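Long-range contacts in putative tetR family transcriptional regulator (Streptomyces coelicolor A3, PDB 2Q24), which probably binds DNA at regulatory sites and controls transcription, as a dimeric member of the TetR family: residues Val25-Ser29 and Ala103-Met107; Leu73-Val77 and Trp93-Phe97; Ile162-Ser166 and Ala175-Leu179. All blocks are in the same frame, centred on the assembly; numbering follows the deposited sequence.

Contact 1 (Val25-Ser29 and Ala103-Met107)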
loop_
_atom_site.group_PDB
_atom_site.type_symbol
_atom_site.label_atom_id
_atom_site.label_comp_id
_atom_site.label_asym_id
_atom_site.label_seq_id
_atom_site.Cartn_x
_atom_site.Cartn_y
_atom_site.Cartn_z
ATOM N N VAL B 25 3.438 7.191 -15.262
ATOM C CA VAL B 25 4.342 6.077 -15.123
ATOM C C VAL B 25 4.944 5.705 -16.481
ATOM O O VAL B 25 6.142 5.476 -16.572
ATOM C CB VAL B 25 3.625 4.853 -14.518
ATOM C CG1 VAL B 25 4.474 3.567 -14.670
ATOM C CG2 VAL B 25 3.251 5.124 -13.043
ATOM N N ARG B 26 4.103 5.634 -17.515
ATOM C CA ARG B 26 4.523 5.241 -18.858
ATOM C C ARG B 26 5.597 6.225 -19.354
ATOM O O ARG B 26 6.690 5.829 -19.773
ATOM C CB ARG B 26 3.275 5.241 -19.761
ATOM C CG ARG B 26 3.377 4.652 -21.172
ATOM C CD ARG B 26 2.016 4.851 -21.911
ATOM N NE ARG B 26 0.880 4.828 -20.958
ATOM C CZ ARG B 26 -0.308 5.424 -21.136
ATOM N NH1 ARG B 26 -0.582 6.107 -22.247
ATOM N NH2 ARG B 26 -1.240 5.325 -20.188
ATOM N N VAL B 27 5.296 7.511 -19.263
ATOM C CA VAL B 27 6.183 8.540 -19.816
ATOM C C VAL B 27 7.469 8.712 -18.981
ATOM O O VAL B 27 8.560 8.857 -19.530
ATOM C CB VAL B 27 5.441 9.903 -20.013
ATOM C CG1 VAL B 27 6.391 10.973 -20.585
ATOM C CG2 VAL B 27 4.244 9.749 -20.961
ATOM N N PHE B 28 7.352 8.716 -17.657
ATOM C CA PHE B 28 8.551 8.821 -16.827
ATOM C C PHE B 28 9.424 7.574 -16.957
ATOM O O PHE B 28 10.647 7.686 -16.946
ATOM C CB PHE B 28 8.217 9.093 -15.358
ATOM C CG PHE B 28 7.848 10.526 -15.075
ATOM C CD1 PHE B 28 8.735 11.570 -15.367
ATOM C CD2 PHE B 28 6.611 10.835 -14.526
ATOM C CE1 PHE B 28 8.383 12.891 -15.121
ATOM C CE2 PHE B 28 6.256 12.167 -14.265
ATOM C CZ PHE B 28 7.143 13.181 -14.561
ATOM N N SER B 29 8.820 6.388 -17.095
ATOM C CA SER B 29 9.661 5.209 -17.235
ATOM C C SER B 29 10.404 5.162 -18.576
ATOM O O SER B 29 11.492 4.606 -18.639
ATOM C CB SER B 29 8.940 3.898 -16.911
ATOM O OG SER B 29 7.902 3.661 -17.824
ATOM N N ALA B 103 9.135 -0.656 -14.767
ATOM C CA ALA B 103 8.771 0.768 -14.644
ATOM C C ALA B 103 9.601 1.499 -13.578
ATOM O O ALA B 103 10.161 2.601 -13.843
ATOM C CB ALA B 103 7.279 0.921 -14.401
ATOM N N LYS B 104 9.751 0.867 -12.412
ATOM C CA LYS B 104 10.587 1.392 -11.321
ATOM C C LYS B 104 11.998 1.669 -11.833
ATOM O O LYS B 104 12.566 2.760 -11.613
ATOM C CB LYS B 104 10.646 0.376 -10.178
ATOM C CG LYS B 104 11.307 0.914 -8.912
ATOM C CD LYS B 104 11.327 -0.142 -7.846
ATOM C CE LYS B 104 11.872 0.398 -6.548
ATOM N NZ LYS B 104 13.317 0.650 -6.655
ATOM N N LEU B 105 12.566 0.689 -12.545
ATOM C CA LEU B 105 13.946 0.844 -13.053
ATOM C C LEU B 105 13.998 1.963 -14.065
ATOM O O LEU B 105 14.938 2.750 -14.071
ATOM C CB LEU B 105 14.453 -0.479 -13.658
ATOM C CG LEU B 105 15.917 -0.538 -14.126
ATOM C CD1 LEU B 105 16.828 -0.881 -12.922
ATOM C CD2 LEU B 105 15.970 -1.635 -15.149
ATOM N N GLY B 106 12.994 2.039 -14.940
ATOM C CA GLY B 106 12.922 3.102 -15.937
ATOM C C GLY B 106 12.731 4.495 -15.357
ATOM O O GLY B 106 13.216 5.479 -15.925
HETATM N N MSE B 107 12.036 4.582 -14.224
HETATM C CA MSE B 107 11.781 5.856 -13.534
HETATM C C MSE B 107 12.904 6.268 -12.590
HETATM O O MSE B 107 12.718 7.164 -11.784
HETATM C CB MSE B 107 10.497 5.752 -12.712
HETATM C CG MSE B 107 9.245 5.756 -13.531
HETATM SE SE MSE B 107 7.696 5.543 -12.330
HETATM C CE MSE B 107 7.633 7.418 -11.611
#
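Met-107, a selenomethionine, lays its side chain against the turn 25-29 of helix 17-31, and most of the apolar contact runs through it. CG of Met-107 sits 3.6 Å from the backbone N of Ser-29 and 3.9 Å from CB of Phe-28. The chain then bends at its last torsion (chi3 77°), which turns CE of Met-107 back to the root of Phe-28, 4.1 Å from CB. The Phe-28 ring itself leads off to Ile-40 and Ile-62. Beside this, CG1 of Val-25 meets CB of Ala-103 at 3.9 Å and SE of Met-107 more loosely.

No hydrogen bond crosses between the segments. CB of Ser-29 lies 3.5 Å from O of Ala-103. OG of Ser-29 stays within its own helix, in reach of Val-25 O (2.8 Å) and Arg-26 O.

The backbones come very close at Gly-106, whose CA lies 4.1 Å from CA of Ser-29. A CA-H...O contact joins Gly-106 CA to Ser-29 O. Gly-106 has no side chain to stand between the two backbones.

No other subunit touches these segments. The contact joins helix 17-31, which precedes the predicted helix-turn-helix (36-55) in the N-terminal DNA-binding domain, to the end of a long helix of the C-terminal domain. This is the domain interface of the TetR fold.

Contact 2 (Leu73-Val77 and Trp93-Phe97)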
loop_
_atom_site.group_PDB
_atom_site.type_symbol
_atom_site.label_atom_id
_atom_site.label_comp_id
_atom_site.label_asym_id
_atom_site.label_seq_id
_atom_site.Cartn_x
_atom_site.Cartn_y
_atom_site.Cartn_z
ATOM N N LEU B 73 -0.819 -2.742 -8.193
ATOM C CA LEU B 73 -0.184 -4.049 -8.136
ATOM C C LEU B 73 -0.694 -4.837 -6.914
ATOM O O LEU B 73 -1.097 -5.989 -7.036
ATOM C CB LEU B 73 1.336 -3.884 -8.087
ATOM C CG LEU B 73 2.099 -5.191 -7.884
ATOM C CD1 LEU B 73 1.874 -6.120 -9.087
ATOM C CD2 LEU B 73 3.595 -4.890 -7.685
ATOM N N CYS B 74 -0.691 -4.202 -5.736
ATOM C CA CYS B 74 -1.131 -4.856 -4.528
ATOM C C CYS B 74 -2.616 -5.208 -4.521
ATOM O O CYS B 74 -3.018 -6.289 -4.089
ATOM C CB CYS B 74 -0.764 -4.005 -3.287
ATOM S SG CYS B 74 1.024 -3.857 -3.065
ATOM N N ASP B 75 -3.402 -4.320 -5.091
ATOM C CA ASP B 75 -4.842 -4.387 -4.954
ATOM C C ASP B 75 -5.431 -5.346 -6.011
ATOM O O ASP B 75 -6.619 -5.567 -6.004
ATOM C CB ASP B 75 -5.399 -2.974 -5.136
ATOM C CG ASP B 75 -5.115 -2.046 -3.912
ATOM O OD1 ASP B 75 -4.680 -2.518 -2.881
ATOM O OD2 ASP B 75 -5.309 -0.831 -4.054
ATOM N N SER B 76 -4.598 -5.831 -6.932
ATOM C CA SER B 76 -5.043 -6.814 -7.900
ATOM C C SER B 76 -5.204 -8.201 -7.245
ATOM O O SER B 76 -5.860 -9.074 -7.834
ATOM C CB SER B 76 -4.030 -6.926 -9.097
ATOM O OG SER B 76 -2.785 -7.442 -8.662
ATOM N N VAL B 77 -4.646 -8.406 -6.037
ATOM C CA VAL B 77 -4.585 -9.773 -5.476
ATOM C C VAL B 77 -5.950 -10.419 -5.190
ATOM O O VAL B 77 -6.183 -11.558 -5.618
ATOM C CB VAL B 77 -3.672 -9.871 -4.242
ATOM C CG1 VAL B 77 -3.858 -11.231 -3.543
ATOM C CG2 VAL B 77 -2.174 -9.634 -4.689
ATOM N N TRP B 93 0.139 -12.578 -11.294
ATOM C CA TRP B 93 0.623 -11.432 -10.522
ATOM C C TRP B 93 2.132 -11.209 -10.643
ATOM O O TRP B 93 2.601 -10.084 -10.679
ATOM C CB TRP B 93 0.227 -11.620 -9.046
ATOM C CG TRP B 93 0.541 -10.400 -8.173
ATOM C CD1 TRP B 93 -0.292 -9.333 -7.889
ATOM C CD2 TRP B 93 1.762 -10.162 -7.492
ATOM N NE1 TRP B 93 0.364 -8.437 -7.049
ATOM C CE2 TRP B 93 1.632 -8.917 -6.799
ATOM C CE3 TRP B 93 2.980 -10.873 -7.409
ATOM C CZ2 TRP B 93 2.653 -8.406 -5.993
ATOM C CZ3 TRP B 93 4.026 -10.346 -6.592
ATOM C CH2 TRP B 93 3.855 -9.110 -5.925
ATOM N N THR B 94 2.917 -12.261 -10.687
ATOM C CA THR B 94 4.340 -12.099 -10.853
ATOM C C THR B 94 4.711 -11.376 -12.163
ATOM O O THR B 94 5.649 -10.668 -12.207
ATOM C CB THR B 94 5.121 -13.427 -10.724
ATOM O OG1 THR B 94 4.822 -14.288 -11.795
ATOM C CG2 THR B 94 4.892 -14.070 -9.408
ATOM N N ARG B 95 3.945 -11.588 -13.220
ATOM C CA ARG B 95 4.134 -10.797 -14.448
ATOM C C ARG B 95 3.849 -9.309 -14.178
ATOM O O ARG B 95 4.591 -8.433 -14.639
ATOM C CB ARG B 95 3.296 -11.369 -15.624
ATOM C CG ARG B 95 3.787 -12.701 -16.136
ATOM C CD ARG B 95 3.091 -13.211 -17.476
ATOM N NE ARG B 95 2.990 -12.127 -18.432
ATOM C CZ ARG B 95 3.875 -11.863 -19.398
ATOM N NH1 ARG B 95 4.939 -12.644 -19.585
ATOM N NH2 ARG B 95 3.669 -10.814 -20.194
ATOM N N ARG B 96 2.802 -9.023 -13.405
ATOM C CA ARG B 96 2.488 -7.624 -13.030
ATOM C C ARG B 96 3.590 -7.044 -12.156
ATOM O O ARG B 96 3.930 -5.861 -12.269
ATOM C CB ARG B 96 1.114 -7.516 -12.311
ATOM C CG ARG B 96 -0.084 -7.956 -13.199
ATOM C CD ARG B 96 -0.128 -7.166 -14.504
ATOM N NE ARG B 96 -0.606 -5.828 -14.284
ATOM C CZ ARG B 96 -0.161 -4.727 -14.900
ATOM N NH1 ARG B 96 0.839 -4.756 -15.790
ATOM N NH2 ARG B 96 -0.741 -3.572 -14.601
ATOM N N PHE B 97 4.151 -7.868 -11.286
ATOM C CA PHE B 97 5.309 -7.419 -10.508
ATOM C C PHE B 97 6.453 -7.029 -11.449
ATOM O O PHE B 97 7.076 -5.961 -11.253
ATOM C CB PHE B 97 5.816 -8.507 -9.548
ATOM C CG PHE B 97 7.039 -8.061 -8.768
ATOM C CD1 PHE B 97 6.894 -7.421 -7.548
ATOM C CD2 PHE B 97 8.311 -8.224 -9.302
ATOM C CE1 PHE B 97 8.035 -6.994 -6.850
ATOM C CE2 PHE B 97 9.433 -7.766 -8.633
ATOM C CZ PHE B 97 9.306 -7.180 -7.419
#
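Trp-93 and Leu-73 each swing their CG opposite the backbone N (chi1 -173° and 174°), and this brings the indole and the leucine branches together across the contact. The two side chains cross at about a right angle. CD1 of Leu-73 lies over one face of the Trp-93 indole, 3.3 Å above its plane and displaced toward the rim, with NE1 of Trp-93 at 3.4 Å. Leu-73 CD1 also touches CB of Arg-96 at 3.6 Å. The other branch, Leu-73 CD2, passes CZ2 of Trp-93 and reaches CD1 of Phe-97 at 4.2 Å.

The polar edge of the indole is also used. NE1 of Trp-93 donates to Leu-73 O at 2.9 Å, with an angle of 147° at the hydrogen. The oxygen lies near the ring plane, but the donor stands above the carbonyl plane. OG of Ser-76 donates to Leu-73 O at 2.8 Å, from the opposite face of that plane. Two donors therefore grip one carbonyl.

The contact joins helix 58-75, which starts in the DNA-binding half, to helix 86-106 in the helical C-terminal domain of this TetR regulator. The indole is packed further by Ile-129, Leu-133 and Leu-136 of helix 125-142, and by Leu-159.

CG2 of Val-77 approaches the pyrrole part of the indole obliquely, 3.7 Å from CD1 of Trp-93. A leucine in place of Trp-93 would probably leave Leu-73 O with Ser-76 as its one donor here and open a gap beside Leu-73 and Val-77. OG of Ser-76 sits at the ring edge, 3.2 Å from CD1 of Trp-93. The guanidinium of Arg-96 leaves this packing and pairs with Asp-99.

Contact 3 (Ile162-Ser166 and Ala175-Leu179); sequences IALTS and AERLL
Ala-175 meets the first segment where helix 152-165 has just ended. CB of Ala-175 is 3.8 Å from CB of Ser-166 and 4.0 Å from CG2 of Ile-162, so the small methyl rests against both. Ser-166 also turns its OG to Gln-174, which gives that hydroxyl a hydrogen-bonding partner just before the segment.

One turn on, Leu-178 lies alongside Ile-162, the two side chains sliding past each other in opposite directions. CD1 of Ile-162 touches CB of Leu-178 at 3.7 Å. The extended ethyl arm of Ile-162 (chi2 176°) carries that methyl across to the second helix. Farther out, CD1 of Leu-178 lies 3.4 Å from OG of Ser-166 and near OG1 of Thr-165.

Leu-179 closes the row. CD2 of Leu-179 meets CD1 of Ile-162 at 3.9 Å, and the same leucine also packs on Thr-94 and Arg-95 of helix 86-106. Ile-162 in turn reaches Ile-98 there. No hydrogen bond crosses between the segments, and the join is apolar. The two helices follow each other and run antiparallel, a helical hairpin in the all-helical C-terminal domain of a TetR regulator.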
loop_
_atom_site.group_PDB
_atom_site.type_symbol
_atom_site.label_atom_id
_atom_site.label_comp_id
_atom_site.label_asym_id
_atom_site.label_seq_id
_atom_site.Cartn_x
_atom_site.Cartn_y
_atom_site.Cartn_z
ATOM N N ILE B 162 14.992 -10.855 -11.551
ATOM C CA ILE B 162 14.550 -11.042 -12.946
ATOM C C ILE B 162 14.367 -9.673 -13.590
ATOM O O ILE B 162 14.772 -9.459 -14.717
ATOM C CB ILE B 162 13.220 -11.835 -13.006
ATOM C CG1 ILE B 162 13.522 -13.258 -12.469
ATOM C CG2 ILE B 162 12.659 -11.918 -14.472
ATOM C CD1 ILE B 162 12.307 -14.150 -12.361
ATOM N N ALA B 163 13.736 -8.758 -12.873
ATOM C CA ALA B 163 13.573 -7.349 -13.405
ATOM C C ALA B 163 14.889 -6.655 -13.700
ATOM O O ALA B 163 15.071 -5.981 -14.742
ATOM C CB ALA B 163 12.737 -6.524 -12.424
ATOM N N LEU B 164 15.879 -6.883 -12.842
ATOM C CA LEU B 164 17.187 -6.296 -13.092
ATOM C C LEU B 164 17.945 -6.917 -14.259
ATOM O O LEU B 164 18.657 -6.207 -14.965
ATOM C CB LEU B 164 18.062 -6.368 -11.838
ATOM C CG LEU B 164 17.566 -5.581 -10.630
ATOM C CD1 LEU B 164 18.429 -5.994 -9.445
ATOM C CD2 LEU B 164 17.686 -4.065 -10.877
ATOM N N THR B 165 17.813 -8.219 -14.474
ATOM C CA THR B 165 18.558 -8.843 -15.552
ATOM C C THR B 165 17.843 -8.777 -16.897
ATOM O O THR B 165 18.488 -8.839 -17.949
ATOM C CB THR B 165 18.836 -10.343 -15.268
ATOM O OG1 THR B 165 17.605 -11.019 -15.069
ATOM C CG2 THR B 165 19.727 -10.523 -14.014
ATOM N N SER B 166 16.514 -8.693 -16.868
ATOM C CA SER B 166 15.727 -9.048 -18.031
ATOM C C SER B 166 14.632 -8.050 -18.391
ATOM O O SER B 166 13.593 -8.456 -18.884
ATOM C CB SER B 166 15.137 -10.459 -17.825
ATOM O OG SER B 166 16.175 -11.356 -17.448
ATOM N N ALA B 175 12.699 -13.114 -19.550
ATOM C CA ALA B 175 11.986 -12.843 -18.311
ATOM C C ALA B 175 10.849 -13.834 -18.059
ATOM O O ALA B 175 10.659 -14.239 -16.923
ATOM C CB ALA B 175 11.444 -11.396 -18.261
ATOM N N GLU B 176 10.115 -14.216 -19.123
ATOM C CA GLU B 176 8.982 -15.164 -19.028
ATOM C C GLU B 176 9.561 -16.515 -18.636
ATOM O O GLU B 176 9.026 -17.172 -17.711
ATOM C CB GLU B 176 8.157 -15.302 -20.343
ATOM C CG GLU B 176 7.147 -14.157 -20.615
ATOM C CD GLU B 176 7.001 -13.699 -22.099
ATOM O OE1 GLU B 176 7.370 -14.418 -23.093
ATOM O OE2 GLU B 176 6.500 -12.550 -22.260
ATOM N N ARG B 177 10.664 -16.910 -19.265
ATOM C CA ARG B 177 11.325 -18.185 -18.908
ATOM C C ARG B 177 11.877 -18.241 -17.466
ATOM O O ARG B 177 11.764 -19.277 -16.801
ATOM C CB ARG B 177 12.403 -18.596 -19.898
ATOM C CG ARG B 177 11.769 -18.955 -21.308
ATOM C CD ARG B 177 12.770 -19.562 -22.280
ATOM N NE ARG B 177 13.983 -18.765 -22.434
ATOM C CZ ARG B 177 14.194 -17.826 -23.339
ATOM N NH1 ARG B 177 13.290 -17.555 -24.283
ATOM N NH2 ARG B 177 15.352 -17.177 -23.313
ATOM N N LEU B 178 12.423 -17.120 -16.995
ATOM C CA LEU B 178 12.886 -17.028 -15.584
ATOM C C LEU B 178 11.731 -17.093 -14.603
ATOM O O LEU B 178 11.815 -17.768 -13.581
ATOM C CB LEU B 178 13.664 -15.724 -15.388
ATOM C CG LEU B 178 15.051 -15.710 -16.049
ATOM C CD1 LEU B 178 15.602 -14.297 -15.946
ATOM C CD2 LEU B 178 16.010 -16.679 -15.300
ATOM N N LEU B 179 10.625 -16.406 -14.910
ATOM C CA LEU B 179 9.431 -16.546 -14.086
ATOM C C LEU B 179 8.994 -18.010 -14.014
ATOM O O LEU B 179 8.683 -18.498 -12.927
ATOM C CB LEU B 179 8.249 -15.662 -14.566
ATOM C CG LEU B 179 8.390 -14.149 -14.247
ATOM C CD1 LEU B 179 7.214 -13.369 -14.862
ATOM C CD2 LEU B 179 8.463 -13.880 -12.727
#

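In the fold
Along the chain, contact 2 falls between the two segments of contact 1, and contact 3 follows both. Their centres lie about 16 to 17 Å apart. Helix 86-106 supplies one segment each to contacts 1 and 2, near its end and its middle. Contact 3 joins helices 152-165 and 172-185, and it touches both of the others by packing on the side of helix 86-106. Arg-95 NH1 pairs with Glu-176 OE2 at 3.1 Å, and Leu-105 packs on Leu-164. Contact 1 thus ties the DNA-binding domain to the C-terminal domain. Contact 2 lies nearest the centre of the chain and contact 3 farthest from it.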